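Local coordinates for protein Glucanase/chitosanase (Paenibacillus fukuinensis, PDB 4ZY9) that binds chitosan through this CBM32 module, one part of an enzyme that probably hydrolyses chitosan and beta-glucan, at residues Asn8-Thr16 against Tyr51-Val60; Ser28-Thr36 against Tyr128-Tyr136. The protein carries 1 engineered substitution. All blocks are in the same frame, centred on the assembly; numbering follows the deposited sequence. Where two conformers were deposited one is given.

Contact 1: Asn8-Thr16 against Tyr51-Val60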
loop_
_atom_site.group_PDB
_atom_site.type_symbol
_atom_site.label_atom_id
_atom_site.label_comp_id
_atom_site.label_asym_id
_atom_site.label_seq_id
_atom_site.Cartn_x
_atom_site.Cartn_y
_atom_site.Cartn_z
ATOM N N ASN A 8 4.574 10.352 8.993
ATOM C CA ASN A 8 3.787 9.265 8.331
ATOM C C ASN A 8 2.310 9.461 8.535
ATOM O O ASN A 8 1.748 9.216 9.676
ATOM C CB ASN A 8 4.214 7.955 8.825
ATOM C CG ASN A 8 3.343 6.811 8.333
ATOM O OD1 ASN A 8 2.636 6.934 7.339
ATOM N ND2 ASN A 8 3.457 5.679 8.976
ATOM N N LEU A 9 1.607 9.905 7.515
ATOM C CA LEU A 9 0.196 10.269 7.608
ATOM C C LEU A 9 -0.705 9.065 7.724
ATOM O O LEU A 9 -1.897 9.175 8.071
ATOM C CB LEU A 9 -0.244 11.058 6.338
ATOM C CG LEU A 9 0.564 12.326 6.126
ATOM C CD1 LEU A 9 0.283 12.836 4.712
ATOM C CD2 LEU A 9 0.463 13.331 7.244
ATOM N N ALA A 10 -0.152 7.891 7.436
ATOM C CA ALA A 10 -0.952 6.672 7.405
ATOM C C ALA A 10 -0.932 5.872 8.684
ATOM O O ALA A 10 -1.608 4.845 8.794
ATOM C CB ALA A 10 -0.462 5.780 6.270
ATOM N N LEU A 11 -0.100 6.312 9.655
ATOM C CA LEU A 11 0.040 5.490 10.885
ATOM C C LEU A 11 -1.261 5.304 11.633
ATOM O O LEU A 11 -1.964 6.232 11.937
ATOM C CB LEU A 11 1.111 6.192 11.757
ATOM C CG LEU A 11 1.443 5.477 13.065
ATOM C CD1 LEU A 11 2.145 4.163 12.748
ATOM C CD2 LEU A 11 2.227 6.329 13.998
ATOM N N ASN A 12 -1.592 4.083 11.907
ATOM C CA ASN A 12 -2.785 3.788 12.721
ATOM C C ASN A 12 -4.086 4.082 12.004
ATOM O O ASN A 12 -5.085 4.153 12.688
ATOM C CB ASN A 12 -2.761 4.576 14.063
ATOM C CG ASN A 12 -1.533 4.262 14.924
ATOM O OD1 ASN A 12 -0.937 5.178 15.540
ATOM N ND2 ASN A 12 -1.077 2.997 14.895
ATOM N N LYS A 13 -4.084 4.335 10.680
ATOM C CA LYS A 13 -5.279 4.668 9.950
ATOM C C LYS A 13 -5.924 3.388 9.450
ATOM O O LYS A 13 -5.321 2.332 9.408
ATOM C CB LYS A 13 -4.938 5.515 8.777
ATOM C CG LYS A 13 -4.388 6.875 9.103
ATOM C CD LYS A 13 -5.352 7.723 9.917
ATOM C CE LYS A 13 -5.005 9.160 9.830
ATOM N NZ LYS A 13 -3.795 9.268 10.628
ATOM N N THR A 14 -7.211 3.476 9.099
ATOM C CA THR A 14 -7.968 2.257 8.674
ATOM C C THR A 14 -7.540 1.858 7.251
ATOM O O THR A 14 -7.465 2.667 6.361
ATOM C CB THR A 14 -9.470 2.640 8.645
ATOM O OG1 THR A 14 -9.883 3.155 9.936
ATOM C CG2 THR A 14 -10.347 1.440 8.278
ATOM N N ALA A 15 -7.334 0.588 7.131
ATOM C CA ALA A 15 -6.863 0.025 5.885
ATOM C C ALA A 15 -7.809 -1.029 5.314
ATOM O O ALA A 15 -8.502 -1.713 6.134
ATOM C CB ALA A 15 -5.437 -0.570 5.974
ATOM N N THR A 16 -7.808 -1.220 4.037
ATOM C CA THR A 16 -8.676 -2.126 3.290
ATOM C C THR A 16 -7.851 -2.878 2.312
ATOM O O THR A 16 -7.096 -2.181 1.587
ATOM C CB THR A 16 -9.775 -1.295 2.611
ATOM O OG1 THR A 16 -10.458 -0.522 3.630
ATOM C CG2 THR A 16 -10.738 -2.155 1.935
ATOM N N TYR A 51 -5.212 -0.417 0.428
ATOM C CA TYR A 51 -5.235 1.011 0.538
ATOM C C TYR A 51 -5.461 1.446 1.951
ATOM O O TYR A 51 -5.960 0.667 2.819
ATOM C CB TYR A 51 -6.252 1.760 -0.394
ATOM C CG TYR A 51 -7.711 1.551 -0.131
ATOM C CD1 TYR A 51 -8.382 2.190 0.899
ATOM C CD2 TYR A 51 -8.464 0.770 -0.943
ATOM C CE1 TYR A 51 -9.761 2.042 1.060
ATOM C CE2 TYR A 51 -9.863 0.629 -0.775
ATOM C CZ TYR A 51 -10.426 1.278 0.229
ATOM O OH TYR A 51 -11.824 1.141 0.382
ATOM N N VAL A 52 -5.086 2.675 2.270
ATOM C CA VAL A 52 -5.293 3.358 3.544
ATOM C C VAL A 52 -6.181 4.539 3.352
ATOM O O VAL A 52 -6.076 5.256 2.384
ATOM C CB VAL A 52 -3.962 3.712 4.226
ATOM C CG1 VAL A 52 -3.119 4.642 3.420
ATOM C CG2 VAL A 52 -4.179 4.180 5.634
ATOM N N ASN A 53 -7.084 4.760 4.357
ATOM C CA ASN A 53 -7.923 5.951 4.469
ATOM C C ASN A 53 -7.216 6.892 5.374
ATOM O O ASN A 53 -7.125 6.614 6.606
ATOM C CB ASN A 53 -9.287 5.490 5.011
ATOM C CG ASN A 53 -10.257 6.649 5.163
ATOM O OD1 ASN A 53 -9.884 7.787 5.175
ATOM N ND2 ASN A 53 -11.532 6.321 5.352
ATOM N N LEU A 54 -6.676 7.957 4.871
ATOM C CA LEU A 54 -5.998 8.945 5.698
ATOM C C LEU A 54 -6.888 9.739 6.654
ATOM O O LEU A 54 -6.381 10.480 7.517
ATOM C CB LEU A 54 -5.164 9.870 4.802
ATOM C CG LEU A 54 -4.156 9.263 3.873
ATOM C CD1 LEU A 54 -3.546 10.293 3.049
ATOM C CD2 LEU A 54 -3.126 8.457 4.665
ATOM N N GLY A 55 -8.186 9.565 6.516
ATOM C CA GLY A 55 -9.164 10.168 7.471
ATOM C C GLY A 55 -9.801 11.406 6.878
ATOM O O GLY A 55 -10.914 11.774 7.235
ATOM N N SER A 56 -9.118 12.072 5.988
ATOM C CA SER A 56 -9.467 13.384 5.406
ATOM C C SER A 56 -8.600 13.568 4.197
ATOM O O SER A 56 -7.612 12.762 4.032
ATOM C CB SER A 56 -9.267 14.517 6.405
ATOM O OG SER A 56 -7.908 14.689 6.779
ATOM N N SER A 57 -8.923 14.539 3.388
ATOM C CA SER A 57 -8.032 14.904 2.278
ATOM C C SER A 57 -6.695 15.448 2.767
ATOM O O SER A 57 -6.691 16.445 3.522
ATOM C CB SER A 57 -8.730 15.885 1.387
ATOM O OG SER A 57 -9.852 15.289 0.791
ATOM N N GLN A 58 -5.557 14.933 2.274
ATOM C CA GLN A 58 -4.275 15.422 2.715
ATOM C C GLN A 58 -3.344 15.564 1.529
ATOM O O GLN A 58 -3.524 14.906 0.550
ATOM C CB GLN A 58 -3.715 14.468 3.733
ATOM C CG GLN A 58 -4.493 14.534 5.025
ATOM C CD GLN A 58 -3.529 14.391 6.130
ATOM O OE1 GLN A 58 -3.332 13.300 6.602
ATOM N NE2 GLN A 58 -2.797 15.449 6.443
ATOM N N THR A 59 -2.316 16.428 1.659
ATOM C CA THR A 59 -1.305 16.514 0.697
ATOM C C THR A 59 -0.404 15.292 0.822
ATOM O O THR A 59 0.074 15.051 1.940
ATOM C CB THR A 59 -0.529 17.834 0.947
ATOM O OG1 THR A 59 -1.432 18.895 0.675
ATOM C CG2 THR A 59 0.549 17.904 -0.070
ATOM N N VAL A 60 -0.132 14.641 -0.239
ATOM C CA VAL A 60 0.747 13.502 -0.244
ATOM C C VAL A 60 1.715 13.583 -1.406
ATOM O O VAL A 60 1.365 13.995 -2.569
ATOM C CB VAL A 60 0.016 12.171 -0.273
ATOM C CG1 VAL A 60 -1.079 12.027 0.699
ATOM C CG2 VAL A 60 -0.601 12.030 -1.559
HETATM O O HOH W 1 -8.647 6.025 8.827
#
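Tyr51 N donates to Thr16 O at 2.8 Å, and Thr16 N donates back to Tyr51 O at 2.9 Å. This antiparallel hydrogen-bonded pair ties the edge strand 14-17 to strand 48-54 in one sheet of the CBM32 beta-sandwich. Ala15 and Val52 form the next pair, which is non-hydrogen-bonded. Beyond it Asn53 N donates to Thr14 O in a nearly straight bond (176° at the hydrogen). Between the same two residues a water forms a bridge: it accepts from Thr14 N and donates to Asn53 O.

The Tyr51 and Thr16 side chains lie side by side and point the same way. CG of Tyr51 sits between the backbone N and the carbonyl carbon (chi1 67°), which lays the ring beside Thr16. Thr16 CB stands over one ring face in a CH-pi contact, 3.6 Å from Tyr51 CZ. The rings of Trp49 and Tyr114 also meet Tyr51. With an alanine in place of Tyr51, Thr16 CB would probably lose the ring face it stands on, and Trp49 and Tyr114 their aromatic neighbour.

The loop before strand 14-17 packs on both sides of the corner at Gly55 and Ser56, against Leu54 and against Gln58 and Thr59. Ala10 CB packs on Val52 CG1 at 4.1 Å. Leu54 CD2 touches Ala10 CB and lies 4.2 Å from Leu9 CB. Leu9 CD1 lies against strand 57-67, 3.6 Å from Thr59 O. At this corner strand 48-54 gives way to strand 57-67, and an Asx turn starts the bend: Asn53 OD1 accepts from Gly55 N at 2.8 Å.

Contact 2: Ser28-Thr36 against Tyr128-Tyr136; sequences SRAFDGSST and YSLWEFEVY
This is a loop-on-strand contact. Residues 28-36, in the long connection between strands 14-17 and 39-40, pack against strand 129-136, with the centre of the contact about 8 Å from the centre of the chain. One backbone hydrogen bond joins them: Phe133 N donates to Ala30 O at 2.9 Å, and the bond is bent (145° at the hydrogen). The same oxygen receives a CA-H...O contact from Glu132 CA at 3.2 Å. Ala30 CB lies close to this bond and packs on Phe133 CB at 4.2 Å and on Leu130 CB.

Two buried phenylalanines carry the apolar side. The side chains of Phe31 and Phe133 lie side by side and point the same way; their rings meet obliquely, centroids 5.0 Å apart and planes at 39°. Phe31 CZ stands over one face of the Phe133 ring, 3.5 Å from Phe133 CD2. Phe133 CG is anti to its backbone N (chi1 -176°), and this swings the ring into the core beside Phe31. Phe31 also touches Ile50 and Val52, while Phe133 touches Val63 and Leu65. The pair thus bridges the two sheets.

The other end of the contact is polar and nearer solvent. An Asx turn shapes the loop: Asp32 OD1 accepts from Ser34 N, which comes in from above the carboxylate plane. The Glu132 chain, extended beyond CG, runs past this turn, with CG 3.6 Å from Ser34 O. Its OE1 is held by Asn66 ND2. Ser35 O approaches the indole of Trp131 to 3.0 Å at CE3.

Trp131 and Glu132 both face Asn66 and so form a classic beta bulge, which breaks strand 129-136. A connecting loop that places an aromatic side chain between two antiparallel sheets is consistent with the galactose-binding-like beta-sandwich of the F5/8 type C family.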
loop_
_atom_site.group_PDB
_atom_site.type_symbol
_atom_site.label_atom_id
_atom_site.label_comp_id
_atom_site.label_asym_id
_atom_site.label_seq_id
_atom_site.Cartn_x
_atom_site.Cartn_y
_atom_site.Cartn_z
ATOM N N SER A 28 -4.710 -3.772 8.248
ATOM C CA SER A 28 -4.249 -2.868 9.291
ATOM C C SER A 28 -2.811 -3.081 9.703
ATOM O O SER A 28 -2.181 -2.177 10.211
ATOM C CB SER A 28 -5.228 -2.943 10.567
ATOM O OG SER A 28 -5.038 -4.244 11.154
ATOM N N ARG A 29 -2.316 -4.282 9.631
ATOM C CA ARG A 29 -0.988 -4.573 10.121
ATOM C C ARG A 29 0.088 -3.918 9.348
ATOM O O ARG A 29 1.206 -3.730 9.854
ATOM C CB ARG A 29 -0.735 -6.089 10.129
ATOM C CG ARG A 29 -1.776 -6.980 10.816
ATOM C CD ARG A 29 -1.944 -6.592 12.178
ATOM N NE ARG A 29 -2.970 -7.415 12.827
ATOM C CZ ARG A 29 -2.787 -8.599 13.425
ATOM N NH1 ARG A 29 -1.590 -9.253 13.401
ATOM N NH2 ARG A 29 -3.863 -9.147 14.070
ATOM N N ALA A 30 -0.176 -3.500 8.095
ATOM C CA ALA A 30 0.848 -2.697 7.348
ATOM C C ALA A 30 0.933 -1.297 7.869
ATOM O O ALA A 30 1.911 -0.573 7.539
ATOM C CB ALA A 30 0.510 -2.716 5.892
ATOM N N PHE A 31 0.009 -0.812 8.704
ATOM C CA PHE A 31 -0.095 0.586 9.129
ATOM C C PHE A 31 0.153 0.804 10.546
ATOM O O PHE A 31 -0.159 1.878 11.082
ATOM C CB PHE A 31 -1.456 1.109 8.613
ATOM C CG PHE A 31 -1.536 1.072 7.130
ATOM C CD1 PHE A 31 -1.004 2.068 6.406
ATOM C CD2 PHE A 31 -2.133 0.020 6.510
ATOM C CE1 PHE A 31 -1.069 1.970 5.032
ATOM C CE2 PHE A 31 -2.228 -0.048 5.122
ATOM C CZ PHE A 31 -1.641 0.937 4.405
ATOM N N ASP A 32 0.663 -0.187 11.243
ATOM C CA ASP A 32 0.817 -0.106 12.702
ATOM C C ASP A 32 2.167 0.388 13.179
ATOM O O ASP A 32 2.405 0.445 14.361
ATOM C CB ASP A 32 0.463 -1.434 13.351
ATOM C CG ASP A 32 1.457 -2.582 13.053
ATOM O OD1 ASP A 32 2.420 -2.349 12.308
ATOM O OD2 ASP A 32 1.242 -3.662 13.650
ATOM N N GLY A 33 3.034 0.778 12.287
ATOM C CA GLY A 33 4.261 1.348 12.689
ATOM C C GLY A 33 5.289 0.312 13.089
ATOM O O GLY A 33 6.385 0.732 13.545
ATOM N N SER A 34 5.081 -0.983 12.822
ATOM C CA SER A 34 6.052 -2.073 13.214
ATOM C C SER A 34 6.342 -2.989 12.154
ATOM O O SER A 34 5.415 -3.430 11.383
ATOM C CB SER A 34 5.453 -2.807 14.406
ATOM O OG SER A 34 6.317 -3.856 14.855
ATOM N N SER A 35 7.596 -3.444 12.051
ATOM C CA SER A 35 7.951 -4.469 11.125
ATOM C C SER A 35 7.836 -5.875 11.726
ATOM O O SER A 35 8.274 -6.812 11.129
ATOM C CB SER A 35 9.415 -4.349 10.638
ATOM O OG SER A 35 10.256 -4.364 11.759
ATOM N N THR A 36 7.148 -6.009 12.897
ATOM C CA THR A 36 6.901 -7.293 13.487
ATOM C C THR A 36 5.586 -7.880 13.107
ATOM O O THR A 36 5.256 -9.050 13.489
ATOM C CB THR A 36 6.894 -7.228 15.044
ATOM O OG1 THR A 36 5.850 -6.394 15.563
ATOM C CG2 THR A 36 8.297 -6.634 15.515
ATOM N N TYR A 128 1.068 -11.367 -1.757
ATOM C CA TYR A 128 1.602 -10.039 -1.632
ATOM C C TYR A 128 1.649 -9.712 -0.152
ATOM O O TYR A 128 0.600 -9.932 0.517
ATOM C CB TYR A 128 0.793 -8.995 -2.376
ATOM C CG TYR A 128 0.636 -9.161 -3.842
ATOM C CD1 TYR A 128 -0.203 -10.120 -4.414
ATOM C CD2 TYR A 128 1.311 -8.290 -4.698
ATOM C CE1 TYR A 128 -0.343 -10.219 -5.797
ATOM C CE2 TYR A 128 1.137 -8.433 -6.025
ATOM C CZ TYR A 128 0.334 -9.380 -6.590
ATOM O OH TYR A 128 0.237 -9.447 -8.009
ATOM N N SER A 129 2.769 -9.220 0.377
ATOM C CA SER A 129 2.807 -8.956 1.827
ATOM C C SER A 129 3.741 -7.808 2.182
ATOM O O SER A 129 4.839 -7.681 1.648
ATOM C CB SER A 129 3.277 -10.217 2.537
ATOM O OG SER A 129 3.306 -10.062 3.907
ATOM N N LEU A 130 3.215 -6.914 3.033
ATOM C CA LEU A 130 3.843 -5.684 3.464
ATOM C C LEU A 130 3.941 -5.636 4.970
ATOM O O LEU A 130 2.883 -5.666 5.633
ATOM C CB LEU A 130 3.099 -4.475 2.986
ATOM C CG LEU A 130 3.200 -4.153 1.509
ATOM C CD1 LEU A 130 2.092 -3.277 1.021
ATOM C CD2 LEU A 130 4.579 -3.568 1.149
ATOM N N TRP A 131 5.157 -5.465 5.524
ATOM C CA TRP A 131 5.333 -5.104 6.890
ATOM C C TRP A 131 4.791 -3.746 7.215
ATOM O O TRP A 131 4.195 -3.525 8.281
ATOM C CB TRP A 131 6.864 -5.187 7.308
ATOM C CG TRP A 131 7.561 -6.468 7.077
ATOM C CD1 TRP A 131 8.508 -6.652 6.150
ATOM C CD2 TRP A 131 7.439 -7.702 7.849
ATOM N NE1 TRP A 131 8.980 -7.941 6.258
ATOM C CE2 TRP A 131 8.288 -8.617 7.243
ATOM C CE3 TRP A 131 6.636 -8.116 8.919
ATOM C CZ2 TRP A 131 8.449 -9.907 7.784
ATOM C CZ3 TRP A 131 6.797 -9.414 9.362
ATOM C CH2 TRP A 131 7.643 -10.281 8.740
ATOM N N GLU A 132 5.146 -2.788 6.346
ATOM C CA GLU A 132 4.888 -1.436 6.596
ATOM C C GLU A 132 4.546 -0.695 5.272
ATOM O O GLU A 132 5.159 -0.965 4.237
ATOM C CB GLU A 132 6.016 -0.678 7.289
ATOM C CG GLU A 132 6.421 -1.318 8.596
ATOM C CD GLU A 132 7.726 -0.742 9.212
ATOM O OE1 GLU A 132 8.782 -1.044 8.664
ATOM O OE2 GLU A 132 7.623 0.007 10.155
ATOM N N PHE A 133 3.603 0.234 5.327
ATOM C CA PHE A 133 3.227 1.123 4.201
ATOM C C PHE A 133 3.033 2.489 4.819
ATOM O O PHE A 133 2.126 2.636 5.667
ATOM C CB PHE A 133 1.919 0.525 3.626
ATOM C CG PHE A 133 1.343 1.145 2.412
ATOM C CD1 PHE A 133 1.489 2.511 2.050
ATOM C CD2 PHE A 133 0.428 0.412 1.617
ATOM C CE1 PHE A 133 0.793 3.063 0.971
ATOM C CE2 PHE A 133 -0.271 1.008 0.582
ATOM C CZ PHE A 133 -0.071 2.316 0.234
ATOM N N GLU A 134 3.923 3.393 4.463
ATOM C CA GLU A 134 3.921 4.772 5.039
ATOM C C GLU A 134 3.581 5.735 3.939
ATOM O O GLU A 134 3.964 5.516 2.811
ATOM C CB GLU A 134 5.271 5.058 5.622
ATOM C CG GLU A 134 5.739 4.040 6.687
ATOM C CD GLU A 134 7.177 4.088 7.122
ATOM O OE1 GLU A 134 7.912 4.920 6.635
ATOM O OE2 GLU A 134 7.593 3.174 7.932
ATOM N N VAL A 135 2.999 6.847 4.315
ATOM C CA VAL A 135 2.597 7.906 3.407
ATOM C C VAL A 135 3.022 9.243 3.953
ATOM O O VAL A 135 2.819 9.551 5.121
ATOM C CB VAL A 135 1.022 7.876 3.215
ATOM C CG1 VAL A 135 0.614 9.004 2.262
ATOM C CG2 VAL A 135 0.562 6.611 2.654
ATOM N N TYR A 136 3.660 10.063 3.128
ATOM C CA TYR A 136 4.163 11.358 3.531
ATOM C C TYR A 136 3.715 12.448 2.593
ATOM O O TYR A 136 3.373 12.179 1.439
ATOM C CB TYR A 136 5.733 11.406 3.617
ATOM C CG TYR A 136 6.295 10.288 4.474
ATOM C CD1 TYR A 136 6.549 8.978 4.054
ATOM C CD2 TYR A 136 6.612 10.567 5.831
ATOM C CE1 TYR A 136 7.040 8.049 4.952
ATOM C CE2 TYR A 136 7.125 9.613 6.669
ATOM C CZ TYR A 136 7.273 8.419 6.192
ATOM O OH TYR A 136 7.763 7.499 7.175
#

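In the fold
The centres of contact 1 and contact 2 are about 12 Å apart, and the two meet directly. Leu9 N lies 2.7 Å from Val135 O and Asn12 N lies 2.8 Å from Phe31 O; both are probable hydrogen bonds. Asn8 OD1 also accepts from Val135 N, so the loop of contact 1 is pinned to the C-terminal strand, 129-136, of contact 2. The apolar parts join as well, with Ala15 CB 3.4 Å from Phe31 CE2. Segments alternate along the chain, and strands 57-67 and 129-136 are neighbours in one sheet. Contact 1 holds edge strand 14-17 on the other sheet, and its loop reaches across to strand 129-136. Both contacts lie in the chitosan-binding module and join its two sheets.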